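Local coordinates for protein F420-dependent methylenetetrahydromethanopterin dehydrogenase (Methanopyrus kandleri, PDB 1QV9) that catalyses the reversible, coenzyme F420-dependent reduction of methenyl-tetrahydromethanopterin to methylene-tetrahydromethanopterin in methanogenesis from carbon dioxide, at residues A4-I9 against V33-V38; P65-Y70 against E163-A168; E211-V216 against A235-M240. All coordinates share one frame; numbering follows the deposited sequence.

Contact 1: residues A4-I9 against V33-V38; sequences AKAIFI and VEFRVV
Two neighbouring parallel strands, joined as the first beta-alpha-beta unit of the alpha/beta domain, meet here with Ala-4 paired to Val-33 and the match kept residue for residue down to Ile-9 and Val-38. Five backbone hydrogen bonds alternate in direction: Glu-34, Arg-36 and Val-38 give their N-H groups to the carbonyl O atoms of Ala-4, Ala-6 and Phe-8, while Ala-6 and Phe-8 give theirs to the O atoms of Glu-34 and Arg-36. The bond from Phe-8 N to Arg-36 O is 2.9 Å long and fairly straight, 162° at the hydrogen.

Ala-4, Ala-6, Phe-8, Val-33, Phe-35 and Val-37 share one face of the sheet. There the rings of Phe-8 and Phe-35 form a T-shaped pair, planes at 83° and centroids 5.2 Å apart. Phe-8 supplies the edge: its CE1 stands 3.8 Å from Phe-35 CG, over the ring face but displaced toward the rim. With Phe-8 CG anti to its carbonyl carbon (chi1 -71°), the ring swings back along the strand to reach Phe-35, two residues before its own partner Val-37. Ala-6 CB meets the same Phe-35 ring obliquely, 3.9 Å from CD2.

Strand 33-39 is one of the two outermost strands within the chain, but Val-37 and Val-38 pair antiparallel with a strand of the second subunit, which carries the sheet across the interface.

On the other face, Lys-5 and Glu-34 run side by side, CG to CB 4.1 Å, without joining charges; Lys-5 NZ bonds instead to Phe-63 O. The Glu-34 carboxylate is held by Arg-36, whose NH1 lies 2.8 Å from OE1 and approaches from above the carboxylate plane. Arg-36 NH2 also donates to Phe-35 O at 3.0 Å, a second grip that restrains the guanidinium group.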
# COMPACT_ATOMS: atom_id res chain seq x y z
N ALA A 4 -36.59 18.59 -19.74
CA ALA A 4 -35.92 19.77 -19.20
C ALA A 4 -34.70 20.06 -20.10
O ALA A 4 -34.01 19.14 -20.55
CB ALA A 4 -35.46 19.50 -17.79
N LYS A 5 -34.44 21.34 -20.33
CA LYS A 5 -33.32 21.74 -21.18
C LYS A 5 -32.41 22.69 -20.43
O LYS A 5 -32.87 23.52 -19.66
CB LYS A 5 -33.84 22.42 -22.45
CG LYS A 5 -34.50 21.43 -23.41
CD LYS A 5 -35.04 22.10 -24.66
CE LYS A 5 -36.28 22.93 -24.36
NZ LYS A 5 -36.85 23.50 -25.61
N ALA A 6 -31.10 22.54 -20.63
CA ALA A 6 -30.16 23.44 -19.97
C ALA A 6 -28.90 23.61 -20.82
O ALA A 6 -28.56 22.73 -21.61
CB ALA A 6 -29.76 22.90 -18.59
N ILE A 7 -28.23 24.74 -20.66
CA ILE A 7 -26.97 24.97 -21.37
C ILE A 7 -25.93 25.10 -20.27
O ILE A 7 -26.19 25.74 -19.25
CB ILE A 7 -26.98 26.28 -22.19
CG1 ILE A 7 -28.04 26.21 -23.30
CG2 ILE A 7 -25.57 26.54 -22.82
CD1 ILE A 7 -28.20 27.52 -24.07
N PHE A 8 -24.78 24.48 -20.47
CA PHE A 8 -23.67 24.56 -19.51
C PHE A 8 -22.56 25.34 -20.19
O PHE A 8 -22.24 25.06 -21.34
CB PHE A 8 -23.16 23.16 -19.14
CG PHE A 8 -24.12 22.39 -18.29
CD1 PHE A 8 -25.17 21.67 -18.86
CD2 PHE A 8 -23.96 22.37 -16.89
CE1 PHE A 8 -26.07 20.94 -18.05
CE2 PHE A 8 -24.86 21.63 -16.07
CZ PHE A 8 -25.91 20.91 -16.67
N ILE A 9 -21.96 26.30 -19.49
CA ILE A 9 -20.86 27.09 -20.08
C ILE A 9 -19.62 26.78 -19.26
O ILE A 9 -19.65 26.88 -18.03
CB ILE A 9 -21.16 28.60 -20.00
CG1 ILE A 9 -22.52 28.90 -20.61
CG2 ILE A 9 -20.05 29.39 -20.69
CD1 ILE A 9 -23.00 30.36 -20.32
N VAL A 33 -34.18 14.88 -20.28
CA VAL A 33 -33.29 16.03 -20.32
C VAL A 33 -32.61 16.15 -21.67
O VAL A 33 -32.46 15.18 -22.40
CB VAL A 33 -32.16 15.92 -19.24
CG1 VAL A 33 -32.76 15.90 -17.86
CG2 VAL A 33 -31.30 14.66 -19.49
N GLU A 34 -32.16 17.36 -21.98
CA GLU A 34 -31.42 17.65 -23.20
C GLU A 34 -30.51 18.80 -22.82
O GLU A 34 -30.98 19.80 -22.28
CB GLU A 34 -32.36 18.08 -24.33
CG GLU A 34 -31.61 18.34 -25.62
CD GLU A 34 -32.50 18.52 -26.84
OE1 GLU A 34 -31.94 18.60 -27.96
OE2 GLU A 34 -33.74 18.57 -26.71
N PHE A 35 -29.21 18.64 -23.09
CA PHE A 35 -28.26 19.70 -22.74
C PHE A 35 -27.40 20.10 -23.92
O PHE A 35 -27.20 19.35 -24.88
CB PHE A 35 -27.28 19.19 -21.66
CG PHE A 35 -27.92 18.63 -20.42
CD1 PHE A 35 -27.42 17.51 -19.80
CD2 PHE A 35 -28.99 19.29 -19.82
CE1 PHE A 35 -27.97 17.03 -18.59
CE2 PHE A 35 -29.54 18.81 -18.61
CZ PHE A 35 -29.03 17.68 -18.01
N ARG A 36 -26.90 21.32 -23.84
CA ARG A 36 -25.93 21.85 -24.79
C ARG A 36 -24.78 22.32 -23.89
O ARG A 36 -25.02 22.85 -22.80
CB ARG A 36 -26.47 23.03 -25.58
CG ARG A 36 -27.61 22.68 -26.55
CD ARG A 36 -27.13 21.69 -27.64
NE ARG A 36 -28.25 21.38 -28.53
CZ ARG A 36 -29.10 20.39 -28.36
NH1 ARG A 36 -30.08 20.24 -29.24
NH2 ARG A 36 -28.96 19.54 -27.34
N VAL A 37 -23.55 22.10 -24.31
CA VAL A 37 -22.37 22.52 -23.55
C VAL A 37 -21.50 23.38 -24.45
O VAL A 37 -21.24 23.00 -25.59
CB VAL A 37 -21.58 21.29 -23.04
CG1 VAL A 37 -20.37 21.74 -22.19
CG2 VAL A 37 -22.48 20.40 -22.23
N VAL A 38 -21.03 24.53 -23.97
CA VAL A 38 -20.21 25.40 -24.81
C VAL A 38 -19.15 26.06 -23.95
O VAL A 38 -19.32 26.18 -22.74
CB VAL A 38 -21.04 26.51 -25.49
CG1 VAL A 38 -22.10 25.87 -26.38
CG2 VAL A 38 -21.69 27.44 -24.43

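Contact 2: residues P65-Y70 against E163-A168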
# COMPACT_ATOMS: atom_id res chain seq x y z
N PRO A 65 -33.58 27.07 -23.22
CA PRO A 65 -33.23 26.36 -21.99
C PRO A 65 -34.07 26.82 -20.79
O PRO A 65 -34.51 27.97 -20.73
CB PRO A 65 -31.77 26.73 -21.78
CG PRO A 65 -31.66 28.08 -22.36
CD PRO A 65 -32.51 27.99 -23.63
N ASP A 66 -34.28 25.90 -19.85
CA ASP A 66 -35.00 26.20 -18.61
C ASP A 66 -34.02 26.89 -17.65
O ASP A 66 -34.41 27.70 -16.83
CB ASP A 66 -35.55 24.91 -18.06
CG ASP A 66 -36.57 24.30 -18.99
OD1 ASP A 66 -36.44 23.11 -19.35
OD2 ASP A 66 -37.52 25.04 -19.38
N PHE A 67 -32.74 26.56 -17.76
CA PHE A 67 -31.74 27.22 -16.93
C PHE A 67 -30.38 27.10 -17.61
O PHE A 67 -30.21 26.29 -18.53
CB PHE A 67 -31.69 26.66 -15.48
CG PHE A 67 -31.36 25.18 -15.37
CD1 PHE A 67 -30.05 24.75 -15.17
CD2 PHE A 67 -32.36 24.23 -15.40
CE1 PHE A 67 -29.75 23.42 -14.99
CE2 PHE A 67 -32.07 22.87 -15.22
CZ PHE A 67 -30.75 22.45 -15.01
N ILE A 68 -29.46 27.97 -17.20
CA ILE A 68 -28.09 28.01 -17.74
C ILE A 68 -27.12 27.91 -16.56
O ILE A 68 -27.38 28.49 -15.51
CB ILE A 68 -27.85 29.31 -18.50
CG1 ILE A 68 -28.80 29.34 -19.70
CG2 ILE A 68 -26.39 29.40 -18.99
CD1 ILE A 68 -28.75 30.59 -20.55
N VAL A 69 -26.04 27.16 -16.74
CA VAL A 69 -25.05 26.99 -15.68
C VAL A 69 -23.72 27.46 -16.20
O VAL A 69 -23.34 27.15 -17.32
CB VAL A 69 -24.92 25.49 -15.25
CG1 VAL A 69 -23.93 25.36 -14.10
CG2 VAL A 69 -26.28 24.91 -14.88
N TYR A 70 -23.02 28.28 -15.42
CA TYR A 70 -21.67 28.71 -15.80
C TYR A 70 -20.76 28.10 -14.75
O TYR A 70 -20.99 28.28 -13.55
CB TYR A 70 -21.54 30.22 -15.77
CG TYR A 70 -20.11 30.69 -15.94
CD1 TYR A 70 -19.25 30.82 -14.85
CD2 TYR A 70 -19.60 30.92 -17.23
CE1 TYR A 70 -17.89 31.16 -15.02
CE2 TYR A 70 -18.25 31.27 -17.40
CZ TYR A 70 -17.41 31.39 -16.31
OH TYR A 70 -16.09 31.80 -16.49
N GLU A 163 -33.03 18.35 -8.51
CA GLU A 163 -34.16 19.11 -7.95
C GLU A 163 -34.55 20.25 -8.91
O GLU A 163 -35.73 20.49 -9.19
CB GLU A 163 -33.76 19.69 -6.58
CG GLU A 163 -34.85 20.54 -5.90
CD GLU A 163 -34.33 21.30 -4.68
OE1 GLU A 163 -33.76 20.67 -3.77
OE2 GLU A 163 -34.49 22.54 -4.63
N LEU A 164 -33.56 20.97 -9.43
CA LEU A 164 -33.82 22.06 -10.37
C LEU A 164 -34.45 21.53 -11.67
O LEU A 164 -35.34 22.18 -12.26
CB LEU A 164 -32.50 22.78 -10.66
CG LEU A 164 -32.59 24.22 -11.17
CD1 LEU A 164 -33.28 25.12 -10.14
CD2 LEU A 164 -31.16 24.71 -11.47
N ILE A 165 -34.01 20.36 -12.12
CA ILE A 165 -34.56 19.75 -13.32
C ILE A 165 -36.03 19.42 -13.10
O ILE A 165 -36.84 19.60 -14.02
CB ILE A 165 -33.77 18.49 -13.74
CG1 ILE A 165 -32.45 18.94 -14.37
CG2 ILE A 165 -34.59 17.64 -14.73
CD1 ILE A 165 -31.44 17.86 -14.46
N GLU A 166 -36.40 18.96 -11.90
CA GLU A 166 -37.81 18.66 -11.70
C GLU A 166 -38.66 19.93 -11.81
O GLU A 166 -39.75 19.91 -12.39
CB GLU A 166 -38.02 17.93 -10.37
CG GLU A 166 -37.58 16.47 -10.46
CD GLU A 166 -38.20 15.74 -11.65
OE1 GLU A 166 -39.45 15.59 -11.68
OE2 GLU A 166 -37.45 15.30 -12.57
N LYS A 167 -38.15 21.04 -11.27
CA LYS A 167 -38.85 22.32 -11.37
C LYS A 167 -38.87 22.89 -12.80
O LYS A 167 -39.82 23.56 -13.23
CB LYS A 167 -38.19 23.34 -10.45
CG LYS A 167 -38.25 22.88 -9.02
CD LYS A 167 -37.63 23.86 -8.08
CE LYS A 167 -37.78 23.35 -6.65
NZ LYS A 167 -37.04 24.18 -5.65
N ALA A 168 -37.78 22.66 -13.53
CA ALA A 168 -37.67 23.11 -14.92
C ALA A 168 -38.79 22.48 -15.75
O ALA A 168 -39.35 23.12 -16.66
CB ALA A 168 -36.31 22.71 -15.49
O HOH W 1 -40.36 23.68 -19.40
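Phe-67 reaches from strand 67-71 to helix 153-169, and its ring meets three residues of that helix. The path starts at CB, from which CG is placed between the backbone N and the carbonyl carbon (chi1 60°), the crowded position; this stands the ring up from the strand toward the helix. Phe-67 CG and CD1 each lie 3.9 Å from Leu-164 CD2, and CE1 meets the same methyl. That methyl sits almost exactly over the middle of the ring, 3.8 Å from the centroid and 9° off the normal, a CH-pi contact over the face. Leu-164 and Phe-67 approach from opposite directions, and it is the CD2 branch that meets the face.

The element being covered is the parallel sheet of the alpha/beta domain: strand 67-71 lies beside strand 4-10, and helix 153-169 packs over the face that carries Ala-4, Ala-6 and Phe-67. Strand and helix segments run roughly antiparallel, at 153°, with their axes 11.0 Å apart.

Farther round the ring the edge takes over. CD2 faces Ala-168 CB at 4.2 Å, and at the tip CE2 and CZ are both met in the ring plane by Ile-165 CG1, 4.0 Å from CZ. Leu-164 on the face and Ile-165 and Ala-168 at the edge probably limit turning of the ring.

Just before the strand, Asp-66 CB abuts Ala-168 CB at 3.5 Å, the closest approach between the segments. Its carboxylate takes no direct hydrogen bond from the helix: OD1 accepts from Lys-5 N, while OD2 and Ala-168 O both lie within hydrogen-bonding distance of one water.

Contact 3: residues E211-V216 against A235-M240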
# COMPACT_ATOMS: atom_id res chain seq x y z
N GLU A 211 -9.15 21.09 0.45
CA GLU A 211 -9.39 22.52 0.61
C GLU A 211 -8.06 23.23 0.93
O GLU A 211 -7.78 24.32 0.39
CB GLU A 211 -10.41 22.76 1.74
CG GLU A 211 -10.70 24.25 1.95
CD GLU A 211 -11.77 24.50 3.00
OE1 GLU A 211 -11.91 25.67 3.45
OE2 GLU A 211 -12.46 23.54 3.37
N ASN A 212 -7.21 22.59 1.74
CA ASN A 212 -5.91 23.19 2.12
C ASN A 212 -4.91 23.30 0.97
O ASN A 212 -3.99 24.12 0.99
CB ASN A 212 -5.27 22.42 3.27
CG ASN A 212 -6.13 22.43 4.57
OD1 ASN A 212 -6.92 23.34 4.81
ND2 ASN A 212 -5.95 21.41 5.38
N VAL A 213 -5.07 22.47 -0.07
CA VAL A 213 -4.18 22.53 -1.22
C VAL A 213 -4.26 23.91 -1.89
O VAL A 213 -3.25 24.42 -2.37
CB VAL A 213 -4.61 21.43 -2.24
CG1 VAL A 213 -4.04 21.70 -3.62
CG2 VAL A 213 -4.11 20.10 -1.72
N ALA A 214 -5.44 24.51 -1.90
CA ALA A 214 -5.58 25.80 -2.56
C ALA A 214 -4.65 26.86 -2.00
O ALA A 214 -4.05 27.64 -2.76
CB ALA A 214 -7.01 26.27 -2.50
N ASP A 215 -4.52 26.91 -0.68
CA ASP A 215 -3.65 27.92 -0.08
C ASP A 215 -2.21 27.71 -0.49
O ASP A 215 -1.45 28.68 -0.67
CB ASP A 215 -3.76 27.90 1.44
CG ASP A 215 -5.09 28.44 1.95
OD1 ASP A 215 -5.24 28.58 3.18
OD2 ASP A 215 -5.99 28.72 1.12
N VAL A 216 -1.80 26.45 -0.65
CA VAL A 216 -0.42 26.16 -1.05
C VAL A 216 -0.18 26.56 -2.50
O VAL A 216 0.85 27.16 -2.84
CB VAL A 216 -0.05 24.63 -0.83
CG1 VAL A 216 1.41 24.36 -1.32
CG2 VAL A 216 -0.25 24.29 0.66
N ALA A 235 4.68 21.84 -6.07
CA ALA A 235 4.74 20.37 -6.18
C ALA A 235 4.20 19.75 -4.91
O ALA A 235 3.56 18.68 -4.95
CB ALA A 235 6.16 19.90 -6.38
N SER A 236 4.44 20.39 -3.76
CA SER A 236 3.94 19.84 -2.51
C SER A 236 2.41 19.85 -2.47
O SER A 236 1.81 18.96 -1.86
CB SER A 236 4.55 20.60 -1.30
OG SER A 236 3.91 21.83 -1.09
N ALA A 237 1.78 20.81 -3.13
CA ALA A 237 0.32 20.90 -3.19
C ALA A 237 -0.21 19.65 -3.93
O ALA A 237 -1.23 19.05 -3.51
CB ALA A 237 -0.08 22.15 -3.93
N HIS A 238 0.49 19.26 -4.98
CA HIS A 238 0.04 18.09 -5.76
C HIS A 238 0.26 16.80 -4.96
O HIS A 238 -0.56 15.85 -5.06
CB HIS A 238 0.75 18.06 -7.09
CG HIS A 238 0.15 18.96 -8.14
ND1 HIS A 238 -0.22 20.27 -7.90
CD2 HIS A 238 -0.07 18.75 -9.45
CE1 HIS A 238 -0.65 20.82 -9.03
NE2 HIS A 238 -0.56 19.92 -9.98
N GLU A 239 1.34 16.70 -4.19
CA GLU A 239 1.53 15.51 -3.34
C GLU A 239 0.38 15.44 -2.32
O GLU A 239 -0.07 14.34 -1.98
CB GLU A 239 2.88 15.51 -2.60
CG GLU A 239 4.10 15.49 -3.53
CD GLU A 239 4.33 14.17 -4.27
OE1 GLU A 239 5.05 14.20 -5.30
OE2 GLU A 239 3.81 13.11 -3.80
N MSE A 240 -0.08 16.58 -1.80
CA MSE A 240 -1.20 16.58 -0.84
C MSE A 240 -2.45 16.02 -1.51
O MSE A 240 -3.14 15.19 -0.88
CB MSE A 240 -1.49 18.01 -0.38
CG MSE A 240 -0.36 18.50 0.47
SE MSE A 240 -0.57 20.45 0.81
CE MSE A 240 -2.15 20.37 1.92
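Val-213 wedges against Ala-237 and Met-240, here selenomethionine, where the two antiparallel helix segments come closest along their backbones, 5.2 Å between Val-213 CA and Ala-237 CA. Its two methyls divide the work. CG2 lies 3.5 Å from Ala-237 O and 3.6 Å from Met-240 CB, whereas CG1 faces Ala-237 CB at 4.0 Å. One turn on, Val-216 repeats the pattern: CG1, anti to its own backbone N (chi1 178°), points at Ala-237 CB, 3.7 Å away, and passes by Ser-236 OG; CG2 touches Met-240 SE at 3.9 Å. Ala-237 CB is therefore met by both valines, and its small size is consistent with segment axes 8.8 Å apart at closest approach. Cutting Val-213 back to an alanine would probably open a gap beside Ala-237 and leave Met-240 CB without its closest neighbour in the facing helix.

Beyond this apolar core the contact thins. The Met-240 chain bends at chi3 (68°), which carries CE to Asn-212 CB at 4.0 Å, a carbon contact at the partly exposed border. No hydrogen bond crosses between the segments: Ser-236 OG is satisfied within its own helix by Ile-233 O. The border is nonetheless occupied in the hexamer, since Asn-212 packs on Asn-212 of the third subunit and Met-240 on Ala-205 of that subunit. Glu-239 forms salt bridges with Lys-202 of the third subunit and Lys-256 of the second. The segments 211-216 and 235-240 run at 174°, and with the short connection between helices 197-223 and 227-257 the arrangement is that of an antiparallel helical hairpin, part of the protein's helix bundle.

Contacts 1 and 2 are continuous: their centres lie 9 Å apart, strands 4-10 and 67-71 are neighbours in one sheet, and the segments are tied by probable hydrogen bonds, Ile-9 N to Val-69 O (2.7 Å) between the strands and Asp-66 N to Lys-5 O (2.8 Å) just before the second. Contact 3 belongs to the helix bundle, across the chain's centre, its centre 33 Å from that of contact 1 and 34 Å from that of contact 2, with nearest atoms about 20 Å and 17 Å away. Contacts 1 and 3 both touch the second subunit, whereas no other chain reaches contact 2. A magnesium ion lies about 10 Å from the Leu-164 side chain of contact 2.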